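Local coordinates for protein PP1b (Porcine reproductive and respiratory syndrome virus, PDB 6JDR) that probably hydrolyses ATP to unwind RNA and DNA duplexes with 5' to 3' polarity, as the zinc-binding helicase part of the viral replicase polyprotein, at residues 36-39 against 43-46; 8-13 against 26-31. The protein carries 1 engineered substitution. One frame throughout, in Å; residues are numbered along the deposited sequence.

Contact 1 of 2, residues 36-39 against 43-46; sequences PVII and HPAG. With ZN (zinc ion), chain D.
I39 lies against H43 and A45 along its whole side chain. Its CB is at the limit of contact with the carbonyl oxygen of H43. At the first branch CG1 sits between the backbone N and the carbonyl carbon (chi1 60°), which carries it to 3.4 Å from H43 O. The other branch, CG2, meets A45 CB at 3.8 Å, and the tip CD1 ends 4.0 Å from A45 CA. The backbones supply the polar part: I39 N donates to H43 O at 2.9 Å (172° at the hydrogen), and A45 N to V37 O at 2.8 Å (164°). These two bonds flank I38 and P44, making them the non-hydrogen-bonded pair of a single antiparallel bridge; I38 CD1 and P44 CG touch alongside each other. A water extends the pairing, accepting from V37 N at 2.7 Å and donating to A45 O. Within the zinc-binding domain, H43 points its CB away from 36-39, and its ND1 binds zinc at 2.3 Å with C41, C50 and C53. Nearly straight backbone bonds and a bridging water thus pair the two segments, with aliphatic contacts on both sides, while the H43 ring takes no part and binds the metal.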
loop_
_atom_site.group_PDB
_atom_site.type_symbol
_atom_site.label_atom_id
_atom_site.label_comp_id
_atom_site.label_asym_id
_atom_site.label_seq_id
_atom_site.Cartn_x
_atom_site.Cartn_y
_atom_site.Cartn_z
ATOM N N PRO A 36 31.033 -4.002 -17.232
ATOM C CA PRO A 36 31.319 -4.435 -18.599
ATOM C C PRO A 36 30.171 -5.163 -19.302
ATOM O O PRO A 36 29.415 -5.910 -18.670
ATOM C CB PRO A 36 32.507 -5.389 -18.423
ATOM C CG PRO A 36 33.169 -4.945 -17.173
ATOM C CD PRO A 36 32.050 -4.497 -16.283
ATOM N N VAL A 37 30.063 -4.931 -20.606
ATOM C CA VAL A 37 29.163 -5.685 -21.466
ATOM C C VAL A 37 29.990 -6.303 -22.591
ATOM O O VAL A 37 30.415 -5.604 -23.511
ATOM C CB VAL A 37 28.064 -4.784 -22.062
ATOM C CG1 VAL A 37 27.081 -5.612 -22.879
ATOM C CG2 VAL A 37 27.347 -4.026 -20.954
ATOM N N ILE A 38 30.228 -7.610 -22.510
ATOM C CA ILE A 38 31.022 -8.303 -23.521
ATOM C C ILE A 38 30.219 -8.373 -24.816
ATOM O O ILE A 38 29.131 -8.944 -24.846
ATOM C CB ILE A 38 31.414 -9.735 -23.089
ATOM C CG1 ILE A 38 32.124 -9.735 -21.723
ATOM C CG2 ILE A 38 32.291 -10.390 -24.152
ATOM C CD1 ILE A 38 33.278 -8.761 -21.610
ATOM N N ILE A 39 30.756 -7.778 -25.878
ATOM C CA ILE A 39 30.073 -7.756 -27.167
ATOM C C ILE A 39 30.741 -8.694 -28.184
ATOM O O ILE A 39 31.711 -9.383 -27.868
ATOM C CB ILE A 39 29.936 -6.316 -27.723
ATOM C CG1 ILE A 39 31.297 -5.645 -27.919
ATOM C CG2 ILE A 39 29.070 -5.483 -26.794
ATOM C CD1 ILE A 39 31.226 -4.418 -28.802
ATOM N N HIS A 43 35.244 -8.344 -26.401
ATOM C CA HIS A 43 35.715 -7.357 -25.431
ATOM C C HIS A 43 34.515 -6.576 -24.887
ATOM O O HIS A 43 33.410 -6.674 -25.437
ATOM C CB HIS A 43 36.710 -6.395 -26.087
ATOM C CG HIS A 43 37.879 -7.077 -26.727
ATOM N ND1 HIS A 43 38.136 -7.007 -28.079
ATOM C CD2 HIS A 43 38.863 -7.841 -26.197
ATOM C CE1 HIS A 43 39.225 -7.700 -28.357
ATOM N NE2 HIS A 43 39.686 -8.217 -27.232
ATOM N N PRO A 44 34.723 -5.799 -23.803
ATOM C CA PRO A 44 33.645 -4.940 -23.317
ATOM C C PRO A 44 33.354 -3.785 -24.269
ATOM O O PRO A 44 34.282 -3.143 -24.769
ATOM C CB PRO A 44 34.187 -4.405 -21.986
ATOM C CG PRO A 44 35.279 -5.341 -21.598
ATOM C CD PRO A 44 35.883 -5.780 -22.896
ATOM N N ALA A 45 32.074 -3.526 -24.523
ATOM C CA ALA A 45 31.679 -2.382 -25.335
ATOM C C ALA A 45 32.360 -1.124 -24.806
ATOM O O ALA A 45 32.359 -0.874 -23.601
ATOM C CB ALA A 45 30.168 -2.209 -25.312
ATOM N N GLY A 46 32.963 -0.357 -25.710
ATOM C CA GLY A 46 33.615 0.904 -25.360
ATOM C C GLY A 46 34.993 0.776 -24.741
ATOM O O GLY A 46 35.569 1.777 -24.328
HETATM ZN ZN ZN D . 36.798 -5.438 -29.188
HETATM O O HOH W 1 31.045 -2.590 -21.590
#

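Contact 2 of 2, residues 8-13 against 26-31; sequences GYCGAP and VYHTHF. With ZN (zinc ion), chain C.
The rings of Y9 and H28 form an offset stack, with centroids 4.5 Å apart and planes inclined by 29°. The overlap is uneven: Y9 CD2 lies over one face of the imidazole, 3.4 Å from H28 CG, whereas Y9 CB sits above the imidazole centre, 3.6 Å from the centroid and 11° off the normal, a CH-pi contact. On the opposite face Y27, from the same segment, stands edge-on with CD2 over the centre, so only Y9 is stacked. C10 approaches differently, at the ring edge, where its SG is 3.6 Å from H28 CE1. With SG held between the backbone N and the carbonyl carbon (chi1 68°), the thiolate reaches the metal: zinc is bound by C10 SG at 2.2 Å and by H28 ND1 at 2.1 Å. C7 and C25 complete this three-cysteine, one-histidine site, whose CxxC pair is C7 and C10, in the N-terminal zinc-binding domain. A12 N also donates to C10 SG at 3.6 Å, a backbone N-H that would temper the negative charge on the sulfur. Across the imidazole from ND1, H28 NE2 has a weak hydrogen bond with T61 OG1, and the Y9 hydroxyl is hydrogen-bonded to D65 and H32.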
loop_
_atom_site.group_PDB
_atom_site.type_symbol
_atom_site.label_atom_id
_atom_site.label_comp_id
_atom_site.label_asym_id
_atom_site.label_seq_id
_atom_site.Cartn_x
_atom_site.Cartn_y
_atom_site.Cartn_z
ATOM N N GLY A 8 16.391 -6.115 -20.773
ATOM C CA GLY A 8 15.923 -5.611 -19.483
ATOM C C GLY A 8 15.490 -4.158 -19.513
ATOM O O GLY A 8 14.716 -3.729 -18.661
ATOM N N TYR A 9 15.996 -3.395 -20.483
ATOM C CA TYR A 9 15.594 -1.998 -20.665
ATOM C C TYR A 9 14.309 -1.892 -21.488
ATOM O O TYR A 9 13.301 -1.355 -21.014
ATOM C CB TYR A 9 16.687 -1.195 -21.377
ATOM C CG TYR A 9 17.957 -0.973 -20.584
ATOM C CD1 TYR A 9 17.959 -0.162 -19.452
ATOM C CD2 TYR A 9 19.163 -1.542 -20.986
ATOM C CE1 TYR A 9 19.122 0.059 -18.730
ATOM C CE2 TYR A 9 20.331 -1.325 -20.273
ATOM C CZ TYR A 9 20.305 -0.523 -19.145
ATOM O OH TYR A 9 21.459 -0.306 -18.429
ATOM N N CYS A 10 14.362 -2.415 -22.716
ATOM C CA CYS A 10 13.337 -2.149 -23.735
ATOM C C CYS A 10 12.514 -3.358 -24.191
ATOM O O CYS A 10 11.574 -3.200 -24.968
ATOM C CB CYS A 10 14.000 -1.536 -24.965
ATOM S SG CYS A 10 15.091 -2.685 -25.837
ATOM N N GLY A 11 12.867 -4.557 -23.739
ATOM C CA GLY A 11 12.124 -5.763 -24.102
ATOM C C GLY A 11 12.425 -6.366 -25.469
ATOM O O GLY A 11 11.856 -7.396 -25.821
ATOM N N ALA A 12 13.316 -5.747 -26.242
ATOM C CA ALA A 12 13.725 -6.292 -27.537
ATOM C C ALA A 12 14.556 -7.563 -27.335
ATOM O O ALA A 12 15.021 -7.815 -26.224
ATOM C CB ALA A 12 14.528 -5.256 -28.306
ATOM N N PRO A 13 14.739 -8.377 -28.396
ATOM C CA PRO A 13 15.576 -9.582 -28.280
ATOM C C PRO A 13 16.992 -9.278 -27.777
ATOM O O PRO A 13 17.612 -8.310 -28.226
ATOM C CB PRO A 13 15.611 -10.122 -29.713
ATOM C CG PRO A 13 14.327 -9.659 -30.310
ATOM C CD PRO A 13 14.088 -8.297 -29.719
ATOM N N VAL A 26 21.195 -5.303 -28.760
ATOM C CA VAL A 26 22.371 -4.763 -29.438
ATOM C C VAL A 26 22.547 -3.272 -29.142
ATOM O O VAL A 26 23.660 -2.808 -28.886
ATOM C CB VAL A 26 22.279 -5.010 -30.967
ATOM C CG1 VAL A 26 23.346 -4.230 -31.730
ATOM C CG2 VAL A 26 22.398 -6.499 -31.269
ATOM N N TYR A 27 21.448 -2.527 -29.176
ATOM C CA TYR A 27 21.492 -1.093 -28.916
ATOM C C TYR A 27 22.010 -0.796 -27.505
ATOM O O TYR A 27 22.922 0.008 -27.333
ATOM C CB TYR A 27 20.105 -0.474 -29.117
ATOM C CG TYR A 27 20.058 1.013 -28.856
ATOM C CD1 TYR A 27 20.653 1.913 -29.736
ATOM C CD2 TYR A 27 19.420 1.523 -27.727
ATOM C CE1 TYR A 27 20.617 3.278 -29.499
ATOM C CE2 TYR A 27 19.379 2.885 -27.481
ATOM C CZ TYR A 27 19.976 3.758 -28.370
ATOM O OH TYR A 27 19.936 5.111 -28.128
ATOM N N HIS A 28 21.447 -1.474 -26.509
ATOM C CA HIS A 28 21.764 -1.189 -25.110
ATOM C C HIS A 28 23.091 -1.756 -24.612
ATOM O O HIS A 28 23.463 -1.522 -23.462
ATOM C CB HIS A 28 20.627 -1.658 -24.204
ATOM C CG HIS A 28 19.439 -0.754 -24.231
ATOM N ND1 HIS A 28 18.266 -1.089 -24.867
ATOM C CD2 HIS A 28 19.248 0.481 -23.710
ATOM C CE1 HIS A 28 17.398 -0.103 -24.730
ATOM N NE2 HIS A 28 17.969 0.862 -24.031
ATOM N N THR A 29 23.818 -2.476 -25.467
ATOM C CA THR A 29 25.176 -2.897 -25.130
ATOM C C THR A 29 26.112 -1.708 -24.888
ATOM O O THR A 29 27.164 -1.869 -24.273
ATOM C CB THR A 29 25.802 -3.778 -26.240
ATOM O OG1 THR A 29 25.656 -3.136 -27.511
ATOM C CG2 THR A 29 25.148 -5.148 -26.293
ATOM N N HIS A 30 25.747 -0.526 -25.382
ATOM C CA HIS A 30 26.636 0.635 -25.328
ATOM C C HIS A 30 26.139 1.771 -24.414
ATOM O O HIS A 30 26.688 2.871 -24.446
ATOM C CB HIS A 30 26.865 1.163 -26.756
ATOM C CG HIS A 30 27.834 0.346 -27.559
ATOM N ND1 HIS A 30 27.646 -0.994 -27.824
ATOM C CD2 HIS A 30 28.996 0.689 -28.166
ATOM C CE1 HIS A 30 28.652 -1.443 -28.553
ATOM N NE2 HIS A 30 29.485 -0.441 -28.775
ATOM N N PHE A 31 25.117 1.509 -23.599
ATOM C CA PHE A 31 24.578 2.524 -22.688
ATOM C C PHE A 31 24.462 2.008 -21.246
ATOM O O PHE A 31 23.554 2.398 -20.504
ATOM C CB PHE A 31 23.219 3.021 -23.194
ATOM C CG PHE A 31 23.273 3.647 -24.557
ATOM C CD1 PHE A 31 23.572 4.996 -24.709
ATOM C CD2 PHE A 31 23.024 2.889 -25.694
ATOM C CE1 PHE A 31 23.621 5.579 -25.966
ATOM C CE2 PHE A 31 23.070 3.467 -26.956
ATOM C CZ PHE A 31 23.369 4.813 -27.094
HETATM ZN ZN ZN C . 17.161 -2.851 -25.260
#

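How the contacts relate
Both contacts belong to the N-terminal zinc-binding domain, contact 1 about 40 Å and contact 2 about 32 Å from the centre of the chain, measured between centres. Both are partly buried; contact 1 has no fully exposed residue among those that touch, whereas in contact 2 C10 is exposed beside buried Y9 and H28. Contact 1 is a backbone pairing with a zinc ligand at its margin, whereas contact 2 is made by side chains, with metal and ring stack joining pieces further apart in sequence. They serve different zinc ions, yet they touch: I39 CG2 packs on T29 CB at 3.7 Å, and A45 meets T29 and H30, so the turn carrying H28 backs onto contact 1.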